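Local coordinates for AvrRxo1-ORF1 (Xanthomonas oryzae pv. oryzicola, PDB 4Z8T), which acts as a type III effector with a polynucleotide kinase domain, probably a P-loop phosphotransferase related to zeta toxins, and binds its partner AvrRxo1-ORF2, at residues E41-Q46 with S109-S114; T53-L58 with Q144-G149; I170-A173 with G177-V180; Y226-F231 with A255-G260. One frame throughout, in Å; residues are numbered along the deposited sequence.

Interaction 1 (E41-Q46 with S109-S114); sequences EKLLDQ and SSLAKS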
loop_
_atom_site.group_PDB
_atom_site.type_symbol
_atom_site.label_atom_id
_atom_site.label_comp_id
_atom_site.label_asym_id
_atom_site.label_seq_id
_atom_site.Cartn_x
_atom_site.Cartn_y
_atom_site.Cartn_z
ATOM N N GLU A 41 42.737 23.265 2.550
ATOM C CA GLU A 41 43.301 23.698 1.281
ATOM C C GLU A 41 43.760 22.501 0.461
ATOM O O GLU A 41 43.569 22.451 -0.758
ATOM C CB GLU A 41 44.451 24.691 1.520
ATOM C CG GLU A 41 43.980 26.001 2.141
ATOM C CD GLU A 41 45.095 26.798 2.818
ATOM O OE1 GLU A 41 46.270 26.367 2.789
ATOM O OE2 GLU A 41 44.783 27.864 3.391
ATOM N N LYS A 42 44.353 21.526 1.137
ATOM C CA LYS A 42 44.838 20.331 0.473
ATOM C C LYS A 42 43.675 19.536 -0.113
ATOM O O LYS A 42 43.728 19.112 -1.263
ATOM C CB LYS A 42 45.611 19.443 1.444
ATOM C CG LYS A 42 46.210 18.230 0.759
ATOM C CD LYS A 42 46.883 17.269 1.729
ATOM C CE LYS A 42 45.866 16.423 2.475
ATOM N NZ LYS A 42 46.507 15.238 3.128
ATOM N N LEU A 43 42.633 19.333 0.681
ATOM C CA LEU A 43 41.498 18.548 0.206
ATOM C C LEU A 43 40.760 19.239 -0.938
ATOM O O LEU A 43 40.301 18.568 -1.872
ATOM C CB LEU A 43 40.546 18.221 1.353
ATOM C CG LEU A 43 41.196 17.405 2.475
ATOM C CD1 LEU A 43 40.159 17.069 3.528
ATOM C CD2 LEU A 43 41.818 16.144 1.940
ATOM N N LEU A 44 40.651 20.565 -0.874
ATOM C CA LEU A 44 39.970 21.305 -1.940
ATOM C C LEU A 44 40.797 21.277 -3.213
ATOM O O LEU A 44 40.245 21.185 -4.312
ATOM C CB LEU A 44 39.674 22.746 -1.521
ATOM C CG LEU A 44 38.558 22.897 -0.490
ATOM C CD1 LEU A 44 38.466 24.310 0.050
ATOM C CD2 LEU A 44 37.217 22.476 -1.097
ATOM N N ASP A 45 42.120 21.344 -3.075
ATOM C CA ASP A 45 42.987 21.252 -4.247
ATOM C C ASP A 45 42.820 19.906 -4.935
ATOM O O ASP A 45 42.756 19.828 -6.168
ATOM C CB ASP A 45 44.459 21.453 -3.867
ATOM C CG ASP A 45 44.789 22.894 -3.539
ATOM O OD1 ASP A 45 44.023 23.798 -3.932
ATOM O OD2 ASP A 45 45.833 23.128 -2.895
ATOM N N GLN A 46 42.747 18.846 -4.135
ATOM C CA GLN A 46 42.601 17.505 -4.684
ATOM C C GLN A 46 41.268 17.361 -5.421
ATOM O O GLN A 46 41.216 16.859 -6.547
ATOM C CB GLN A 46 42.694 16.460 -3.571
ATOM C CG GLN A 46 44.088 16.332 -2.964
ATOM C CD GLN A 46 44.141 15.337 -1.812
ATOM O OE1 GLN A 46 43.126 14.739 -1.434
ATOM N NE2 GLN A 46 45.332 15.149 -1.251
ATOM N N SER A 109 36.216 10.801 4.865
ATOM C CA SER A 109 37.278 9.886 5.246
ATOM C C SER A 109 38.552 10.662 5.587
ATOM O O SER A 109 39.184 10.413 6.620
ATOM C CB SER A 109 37.556 8.886 4.124
ATOM O OG SER A 109 38.611 8.014 4.487
ATOM N N SER A 110 38.909 11.618 4.732
ATOM C CA SER A 110 40.110 12.414 4.959
ATOM C C SER A 110 39.996 13.226 6.241
ATOM O O SER A 110 40.957 13.326 7.007
ATOM C CB SER A 110 40.402 13.334 3.772
ATOM O OG SER A 110 40.864 12.595 2.654
ATOM N N LEU A 111 38.838 13.830 6.468
ATOM C CA LEU A 111 38.670 14.640 7.677
ATOM C C LEU A 111 38.681 13.752 8.911
ATOM O O LEU A 111 39.181 14.146 9.973
ATOM C CB LEU A 111 37.366 15.427 7.618
ATOM C CG LEU A 111 37.336 16.504 6.533
ATOM C CD1 LEU A 111 35.954 17.132 6.471
ATOM C CD2 LEU A 111 38.396 17.576 6.813
ATOM N N ALA A 112 38.136 12.546 8.770
ATOM C CA ALA A 112 38.058 11.619 9.894
ATOM C C ALA A 112 39.417 11.058 10.279
ATOM O O ALA A 112 39.656 10.774 11.457
ATOM C CB ALA A 112 37.078 10.482 9.594
ATOM N N LYS A 113 40.301 10.894 9.300
ATOM C CA LYS A 113 41.652 10.412 9.587
ATOM C C LYS A 113 42.582 11.556 10.002
ATOM O O LYS A 113 43.504 11.344 10.793
ATOM C CB LYS A 113 42.231 9.576 8.425
ATOM C CG LYS A 113 42.486 10.324 7.140
ATOM C CD LYS A 113 43.075 9.424 6.024
ATOM C CE LYS A 113 43.777 10.247 4.932
ATOM N NZ LYS A 113 44.442 9.445 3.870
ATOM N N SER A 114 42.337 12.761 9.479
ATOM C CA SER A 114 43.109 13.951 9.875
ATOM C C SER A 114 44.621 13.782 9.667
ATOM O O SER A 114 45.431 14.285 10.466
ATOM C CB SER A 114 42.805 14.324 11.331
ATOM O OG SER A 114 41.449 14.716 11.491
#

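Interaction 2 (T53-L58 with Q144-G149); sequences TLAESL and QKTGSG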
loop_
_atom_site.group_PDB
_atom_site.type_symbol
_atom_site.label_atom_id
_atom_site.label_comp_id
_atom_site.label_asym_id
_atom_site.label_seq_id
_atom_site.Cartn_x
_atom_site.Cartn_y
_atom_site.Cartn_z
ATOM N N THR A 53 39.640 17.155 -14.178
ATOM C CA THR A 53 39.846 15.965 -14.999
ATOM C C THR A 53 38.511 15.498 -15.584
ATOM O O THR A 53 38.410 15.240 -16.788
ATOM C CB THR A 53 40.498 14.835 -14.188
ATOM O OG1 THR A 53 41.819 15.238 -13.809
ATOM C CG2 THR A 53 40.596 13.570 -15.014
ATOM N N LEU A 54 37.489 15.424 -14.738
ATOM C CA LEU A 54 36.149 15.046 -15.194
ATOM C C LEU A 54 35.695 15.984 -16.298
ATOM O O LEU A 54 35.262 15.545 -17.368
ATOM C CB LEU A 54 35.140 15.119 -14.044
ATOM C CG LEU A 54 35.116 14.037 -12.967
ATOM C CD1 LEU A 54 33.913 14.276 -12.053
ATOM C CD2 LEU A 54 35.064 12.639 -13.577
ATOM N N ALA A 55 35.812 17.281 -16.038
ATOM C CA ALA A 55 35.334 18.281 -16.989
ATOM C C ALA A 55 36.048 18.199 -18.332
ATOM O O ALA A 55 35.418 18.331 -19.385
ATOM C CB ALA A 55 35.455 19.676 -16.401
ATOM N N GLU A 56 37.358 17.979 -18.307
ATOM C CA GLU A 56 38.100 17.899 -19.560
ATOM C C GLU A 56 37.746 16.628 -20.314
ATOM O O GLU A 56 37.667 16.641 -21.545
ATOM C CB GLU A 56 39.611 17.963 -19.316
ATOM C CG GLU A 56 40.128 19.290 -18.772
ATOM C CD GLU A 56 40.124 20.423 -19.787
ATOM O OE1 GLU A 56 39.769 20.204 -20.965
ATOM O OE2 GLU A 56 40.491 21.557 -19.401
ATOM N N SER A 57 37.524 15.526 -19.590
ATOM C CA SER A 57 37.066 14.289 -20.234
ATOM C C SER A 57 35.731 14.474 -20.924
ATOM O O SER A 57 35.579 14.110 -22.093
ATOM C CB SER A 57 36.974 13.132 -19.229
ATOM O OG SER A 57 36.510 11.937 -19.855
ATOM N N LEU A 58 34.767 15.035 -20.194
ATOM C CA LEU A 58 33.433 15.262 -20.739
ATOM C C LEU A 58 33.469 16.167 -21.971
ATOM O O LEU A 58 32.796 15.890 -22.959
ATOM C CB LEU A 58 32.529 15.865 -19.662
ATOM C CG LEU A 58 32.230 14.894 -18.517
ATOM C CD1 LEU A 58 31.713 15.634 -17.279
ATOM C CD2 LEU A 58 31.212 13.831 -18.958
ATOM N N GLN A 144 33.976 27.820 -12.969
ATOM C CA GLN A 144 35.173 27.117 -13.418
ATOM C C GLN A 144 35.162 26.844 -14.928
ATOM O O GLN A 144 34.162 26.358 -15.480
ATOM C CB GLN A 144 35.315 25.792 -12.660
ATOM C CG GLN A 144 36.543 24.998 -13.041
ATOM C CD GLN A 144 37.822 25.699 -12.641
ATOM O OE1 GLN A 144 37.972 26.123 -11.494
ATOM N NE2 GLN A 144 38.743 25.842 -13.588
ATOM N N LYS A 145 36.275 27.158 -15.590
ATOM C CA LYS A 145 36.413 26.919 -17.022
ATOM C C LYS A 145 37.406 25.803 -17.306
ATOM O O LYS A 145 38.292 25.513 -16.498
ATOM C CB LYS A 145 36.912 28.181 -17.735
ATOM C CG LYS A 145 36.131 29.443 -17.425
ATOM C CD LYS A 145 34.703 29.375 -17.935
ATOM C CE LYS A 145 34.013 30.744 -17.849
ATOM N NZ LYS A 145 33.918 31.260 -16.452
ATOM N N THR A 146 37.253 25.197 -18.478
ATOM C CA THR A 146 38.220 24.242 -18.996
ATOM C C THR A 146 39.274 24.995 -19.801
ATOM O O THR A 146 39.260 26.232 -19.856
ATOM C CB THR A 146 37.560 23.260 -19.929
ATOM O OG1 THR A 146 37.076 23.972 -21.071
ATOM C CG2 THR A 146 36.380 22.567 -19.231
ATOM N N GLY A 147 40.162 24.242 -20.450
ATOM C CA GLY A 147 41.215 24.831 -21.264
ATOM C C GLY A 147 40.726 25.514 -22.533
ATOM O O GLY A 147 41.449 26.312 -23.132
ATOM N N SER A 148 39.502 25.208 -22.952
ATOM C CA SER A 148 38.918 25.842 -24.128
ATOM C C SER A 148 38.147 27.098 -23.742
ATOM O O SER A 148 37.547 27.757 -24.602
ATOM C CB SER A 148 37.977 24.880 -24.846
ATOM O OG SER A 148 36.740 24.783 -24.159
ATOM N N GLY A 149 38.141 27.418 -22.448
ATOM C CA GLY A 149 37.398 28.563 -21.939
ATOM C C GLY A 149 35.919 28.302 -21.702
ATOM O O GLY A 149 35.180 29.189 -21.259
#

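Interaction 3 (I170-A173 with G177-V180); sequences IQLA and GRKV. With ACT (acetate ion), chain I.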
loop_
_atom_site.group_PDB
_atom_site.type_symbol
_atom_site.label_atom_id
_atom_site.label_comp_id
_atom_site.label_asym_id
_atom_site.label_seq_id
_atom_site.Cartn_x
_atom_site.Cartn_y
_atom_site.Cartn_z
ATOM N N ILE A 170 18.769 24.183 -10.494
ATOM C CA ILE A 170 18.254 24.665 -11.773
ATOM C C ILE A 170 18.719 26.108 -11.973
ATOM O O ILE A 170 19.187 26.478 -13.048
ATOM C CB ILE A 170 16.711 24.564 -11.854
ATOM C CG1 ILE A 170 16.287 23.102 -12.043
ATOM C CG2 ILE A 170 16.173 25.409 -12.997
ATOM C CD1 ILE A 170 14.775 22.862 -11.962
ATOM N N GLN A 171 18.598 26.913 -10.925
ATOM C CA GLN A 171 19.057 28.300 -10.992
ATOM C C GLN A 171 20.558 28.370 -11.263
ATOM O O GLN A 171 21.001 29.155 -12.095
ATOM C CB GLN A 171 18.709 29.040 -9.708
ATOM C CG GLN A 171 18.998 30.527 -9.769
ATOM C CD GLN A 171 18.489 31.251 -8.541
ATOM O OE1 GLN A 171 18.524 30.712 -7.430
ATOM N NE2 GLN A 171 18.004 32.474 -8.732
ATOM N N LEU A 172 21.342 27.535 -10.585
ATOM C CA LEU A 172 22.777 27.504 -10.832
ATOM C C LEU A 172 23.069 27.161 -12.287
ATOM O O LEU A 172 23.910 27.793 -12.918
ATOM C CB LEU A 172 23.461 26.490 -9.906
ATOM C CG LEU A 172 24.992 26.509 -9.880
ATOM C CD1 LEU A 172 25.490 26.189 -8.473
ATOM C CD2 LEU A 172 25.580 25.531 -10.869
ATOM N N ALA A 173 22.374 26.159 -12.821
ATOM C CA ALA A 173 22.579 25.776 -14.206
ATOM C C ALA A 173 22.221 26.919 -15.162
ATOM O O ALA A 173 22.994 27.257 -16.065
ATOM C CB ALA A 173 21.782 24.535 -14.531
ATOM N N GLY A 177 24.943 28.751 -17.661
ATOM C CA GLY A 177 24.850 28.252 -19.020
ATOM C C GLY A 177 25.090 26.756 -19.118
ATOM O O GLY A 177 25.647 26.275 -20.106
ATOM N N ARG A 178 24.677 26.018 -18.094
ATOM C CA ARG A 178 24.786 24.559 -18.129
ATOM C C ARG A 178 23.428 23.920 -18.365
ATOM O O ARG A 178 22.409 24.415 -17.862
ATOM C CB ARG A 178 25.322 24.040 -16.797
ATOM C CG ARG A 178 26.771 24.391 -16.494
ATOM C CD ARG A 178 27.170 23.738 -15.182
ATOM N NE ARG A 178 28.593 23.871 -14.874
ATOM C CZ ARG A 178 29.120 24.813 -14.097
ATOM N NH1 ARG A 178 28.354 25.747 -13.540
ATOM N NH2 ARG A 178 30.426 24.821 -13.880
ATOM N N LYS A 179 23.416 22.805 -19.097
ATOM C CA LYS A 179 22.227 21.956 -19.199
ATOM C C LYS A 179 22.135 21.173 -17.895
ATOM O O LYS A 179 23.145 20.986 -17.226
ATOM C CB LYS A 179 22.385 20.947 -20.337
ATOM C CG LYS A 179 22.311 21.536 -21.721
ATOM C CD LYS A 179 20.891 21.942 -22.046
ATOM C CE LYS A 179 20.775 22.371 -23.495
ATOM N NZ LYS A 179 19.459 23.030 -23.732
ATOM N N VAL A 180 20.934 20.732 -17.531
ATOM C CA VAL A 180 20.780 19.805 -16.417
ATOM C C VAL A 180 20.462 18.423 -16.963
ATOM O O VAL A 180 19.438 18.234 -17.618
ATOM C CB VAL A 180 19.658 20.239 -15.454
ATOM C CG1 VAL A 180 19.501 19.210 -14.340
ATOM C CG2 VAL A 180 19.975 21.595 -14.862
HETATM C C ACT I . 20.266 25.721 -21.372
HETATM O O ACT I . 19.939 25.205 -22.460
HETATM O OXT ACT I . 21.503 25.855 -21.186
HETATM C CH3 ACT I . 19.231 26.155 -20.372
#

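Interaction 4 (Y226-F231 with A255-G260); sequences YVIDRF and ASVIGG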
loop_
_atom_site.group_PDB
_atom_site.type_symbol
_atom_site.label_atom_id
_atom_site.label_comp_id
_atom_site.label_asym_id
_atom_site.label_seq_id
_atom_site.Cartn_x
_atom_site.Cartn_y
_atom_site.Cartn_z
ATOM N N TYR A 226 7.304 17.057 -8.797
ATOM C CA TYR A 226 7.699 18.458 -8.950
ATOM C C TYR A 226 8.936 18.568 -9.827
ATOM O O TYR A 226 9.035 19.454 -10.688
ATOM C CB TYR A 226 7.972 19.110 -7.590
ATOM C CG TYR A 226 8.502 20.520 -7.709
ATOM C CD1 TYR A 226 9.869 20.769 -7.820
ATOM C CD2 TYR A 226 7.636 21.602 -7.727
ATOM C CE1 TYR A 226 10.357 22.064 -7.944
ATOM C CE2 TYR A 226 8.120 22.895 -7.843
ATOM C CZ TYR A 226 9.472 23.118 -7.952
ATOM O OH TYR A 226 9.942 24.412 -8.071
ATOM N N VAL A 227 9.896 17.670 -9.613
ATOM C CA VAL A 227 11.088 17.675 -10.446
ATOM C C VAL A 227 10.732 17.391 -11.905
ATOM O O VAL A 227 11.197 18.073 -12.805
ATOM C CB VAL A 227 12.129 16.643 -9.936
ATOM C CG1 VAL A 227 13.375 16.671 -10.819
ATOM C CG2 VAL A 227 12.482 16.945 -8.495
ATOM N N ILE A 228 9.892 16.385 -12.133
ATOM C CA ILE A 228 9.510 16.013 -13.475
ATOM C C ILE A 228 8.815 17.189 -14.161
ATOM O O ILE A 228 9.081 17.464 -15.331
ATOM C CB ILE A 228 8.603 14.787 -13.438
ATOM C CG1 ILE A 228 9.421 13.625 -12.869
ATOM C CG2 ILE A 228 8.058 14.473 -14.824
ATOM C CD1 ILE A 228 8.650 12.329 -12.700
ATOM N N ASP A 229 7.969 17.886 -13.409
ATOM C CA ASP A 229 7.233 19.049 -13.943
ATOM C C ASP A 229 8.181 20.105 -14.465
ATOM O O ASP A 229 7.880 20.778 -15.447
ATOM C CB ASP A 229 6.343 19.692 -12.863
ATOM C CG ASP A 229 4.967 19.067 -12.774
ATOM O OD1 ASP A 229 4.578 18.311 -13.681
ATOM O OD2 ASP A 229 4.265 19.363 -11.788
ATOM N N ARG A 230 9.325 20.278 -13.817
ATOM C CA ARG A 230 10.273 21.273 -14.306
ATOM C C ARG A 230 10.786 20.942 -15.696
ATOM O O ARG A 230 11.001 21.848 -16.508
ATOM C CB ARG A 230 11.448 21.462 -13.335
ATOM C CG ARG A 230 11.038 21.813 -11.910
ATOM C CD ARG A 230 10.558 23.256 -11.718
ATOM N NE ARG A 230 9.289 23.562 -12.385
ATOM C CZ ARG A 230 8.081 23.158 -11.978
ATOM N NH1 ARG A 230 7.000 23.521 -12.662
ATOM N NH2 ARG A 230 7.932 22.389 -10.905
ATOM N N PHE A 231 11.001 19.649 -15.974
ATOM C CA PHE A 231 11.470 19.241 -17.282
ATOM C C PHE A 231 10.359 19.206 -18.317
ATOM O O PHE A 231 10.592 19.512 -19.492
ATOM C CB PHE A 231 12.193 17.891 -17.213
ATOM C CG PHE A 231 13.515 17.968 -16.494
ATOM C CD1 PHE A 231 13.568 17.936 -15.120
ATOM C CD2 PHE A 231 14.703 18.099 -17.206
ATOM C CE1 PHE A 231 14.783 18.015 -14.457
ATOM C CE2 PHE A 231 15.928 18.192 -16.545
ATOM C CZ PHE A 231 15.960 18.144 -15.169
ATOM N N ALA A 255 9.934 6.663 -16.068
ATOM C CA ALA A 255 9.404 7.844 -16.765
ATOM C C ALA A 255 10.581 8.655 -17.274
ATOM O O ALA A 255 11.688 8.530 -16.763
ATOM C CB ALA A 255 8.525 8.696 -15.828
ATOM N N SER A 256 10.347 9.514 -18.258
ATOM C CA SER A 256 11.450 10.273 -18.831
ATOM C C SER A 256 10.997 11.541 -19.521
ATOM O O SER A 256 9.884 11.616 -20.047
ATOM C CB SER A 256 12.249 9.410 -19.826
ATOM O OG SER A 256 11.442 8.987 -20.923
ATOM N N VAL A 257 11.864 12.544 -19.525
ATOM C CA VAL A 257 11.624 13.713 -20.362
ATOM C C VAL A 257 12.914 13.933 -21.128
ATOM O O VAL A 257 13.904 14.379 -20.559
ATOM C CB VAL A 257 11.271 14.959 -19.544
ATOM C CG1 VAL A 257 10.806 16.078 -20.497
ATOM C CG2 VAL A 257 10.178 14.665 -18.504
ATOM N N ILE A 258 12.882 13.607 -22.414
ATOM C CA ILE A 258 14.076 13.605 -23.255
ATOM C C ILE A 258 13.781 14.358 -24.548
ATOM O O ILE A 258 12.885 13.973 -25.309
ATOM C CB ILE A 258 14.487 12.160 -23.580
ATOM C CG1 ILE A 258 14.881 11.419 -22.300
ATOM C CG2 ILE A 258 15.700 12.125 -24.536
ATOM C CD1 ILE A 258 15.074 9.932 -22.510
ATOM N N GLY A 259 14.543 15.417 -24.799
ATOM C CA GLY A 259 14.302 16.273 -25.951
ATOM C C GLY A 259 12.918 16.876 -25.860
ATOM O O GLY A 259 12.263 17.120 -26.878
ATOM N N GLY A 260 12.468 17.092 -24.628
ATOM C CA GLY A 260 11.176 17.705 -24.374
ATOM C C GLY A 260 10.012 16.732 -24.399
ATOM O O GLY A 260 8.877 17.102 -24.091
#

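Interaction 1 (E41-Q46 with S109-S114)
Both methyls of L43 reach the first turn of helix 108-113 and straddle CB of S110: L43 CD2 lies 3.6 Å from S110 CB, while L43 CD1 rests against the same carbon and also meets L111 CD2 at 3.8 Å. The leucine side chains of L43 and L111 lie at a slant to each other, and L43 CD1 and L111 CD2 are the atoms that meet. With chi1 at -60° and chi2 at -177°, the L43 side chain stretches straight out from helix 34-60 and bridges the gap between backbones whose nearest CA atoms, of L43 and S110, are 7.9 Å apart. Around this contact, F107 also packs on L43, and V126 and E129 of helix 123-141 cover L111. Just past the end of the short helix, S114 has positive phi, and its hydroxyl donates back to the carbonyl oxygen of L111 (OG to O 2.8 Å). R36, from the same long helix as L43, bonds to both S114 OG and L111 O. K42 forms a salt bridge with E115, next to S114. No hydrogen bond joins 41-46 to 109-114 directly: a small apolar contact lies where the helices meet, while the polar links of R36 and K42 beside it supply the directional hold.

Interaction 2 (T53-L58 with Q144-G149)
A55 and E56, neighbours on helix 34-60, face T146 in the loop that leads from helix 123-141 to strand 154-157. The methyl of A55 comes first, in loose apolar contact with the methyl of T146 (A55 CB to T146 CG2 4.1 Å); A152 packs on the same alanine. E56 follows and makes the polar link. Its chain bends at chi2 (-72°), bringing E56 OE2 within 3.4 Å of T146 CB. The same oxygen accepts the backbone N-H of G147 through its syn lone pair, at 2.9 Å from N to OE2 and with an angle of 150° at the hydrogen. One turn further along the helix, E59 binds the hydroxyls of both T146 and S148. T146 opens a type I beta turn that ends at G149, closed by G149 N to T146 O at 3.1 Å, and a weak bond from S148 N to T146 OG1 (3.3 Å) runs inside it. Two acidic side chains therefore grip one turn, E56 by a backbone amide and E59 by hydroxyls. Neutral N-H and O-H donors facing the two carboxylates are consistent with both being ionised, and the E56 bond fixes the main chain of the turn at G147.

Interaction 3 (I170-A173 with G177-V180)
A173 supplies the hydrogen bond of this contact: its carbonyl oxygen accepts the backbone N-H of R178, with N to O 2.9 Å and an angle of 161° at the hydrogen. This bond belongs to a Schellman motif in which G177, at positive phi, turns the chain out of helix 163-176. Apolar contact comes next. The methyl of A173 presses on V180 CG2 at 3.5 Å, tighter than usual for two carbons, and V180 CG2 is the branch that lies beside the backbone N, anti to the carbonyl carbon (chi1 of V180 178° for CG1). L172 CD2 lies 3.9 Å from R178 NH1, its side chain slanting across that of the arginine. Charged groups form the third set. The extended R178 carries its guanidinium to backbone oxygens, tying the start of the strand to the end of helix 123-141 (L141) and to the loop after it (R142, A152). K179 points the other way; its NZ donates to an acetate ion (NZ to O 2.6 Å), probably from the crystallisation liquor, and to S236 O. Strand 154-157, helix 163-176 and, two residues after its glycine Schellman end, parallel strand 179-185 form a beta-alpha-beta crossover, consistent with the P-loop NTPase clan of the zeta-toxin family.

Interaction 4 (Y226-F231 with A255-G260)
F231 holds its CG beside the backbone N (chi1 -69°), which carries the ring away from V257 and leaves CB to meet it, while V257 at chi1 -171° sets CG1 beside its own carbonyl carbon and directs both methyls at the helix. The pair joins helix 224-233 to strand 251-258, a helix-on-sheet contact in the mixed sheet of the alpha/beta fold of this kinase-like domain, near the edge where strands 238-245, 251-258 and 261-263 run antiparallel. F231 CB lies 3.9 Å from V257 CB, and the nearest CA atoms, those of the same two residues, are 6.3 Å apart. The ring itself turns inward to V180 and L182 of strand 179-185, so F231 spans two parts of the sheet, with CB serving one strand and the ring another. One turn earlier, I228 adds a looser touch, its CG2 standing 4.3 Å from V257 CG2. F262 of strand 261-263 packs on both I228 and V257, and Y240 of strand 238-245 also lies against I228. No hydrogen bond crosses between 226-231 and 255-260; the strand is held by its own neighbours, V257 pairing through the backbone with Y240. On the outer side of the helix D229 points away from the strand and binds AvrRxo1-ORF2, with a salt bridge to K17 and a hydrogen bond to H13 of that chain; H13 of AvrRxo1-ORF2 also packs on I228. Thus I228 serves both the sheet and the partner protein. At the C-terminal end of the segment, the V257 CG1 methyl abuts the backbone of F231, 3.6 Å from its carbonyl oxygen O.

In the fold
From the N terminus, helix 34-60 enters two contacts in turn: its first half meets helix 108-113 in interaction 1, and its second half meets the loop before strand 154-157 in interaction 2. These two loops cross, since the segments alternate along the chain, and their centres are about 23 Å apart. Interaction 3 follows in series and closes a tight turn from helix 163-176 into strand 179-185. The centres of interactions 2 and 3 are about 16 Å apart. Interaction 4 comes last, closing the passage from helix 224-233 through strand 238-245 to strand 251-258. Interactions 3 and 4 touch: I170 with R230 joins the two helices, and V180 with F231 joins strand 179-185 to helix 224-233.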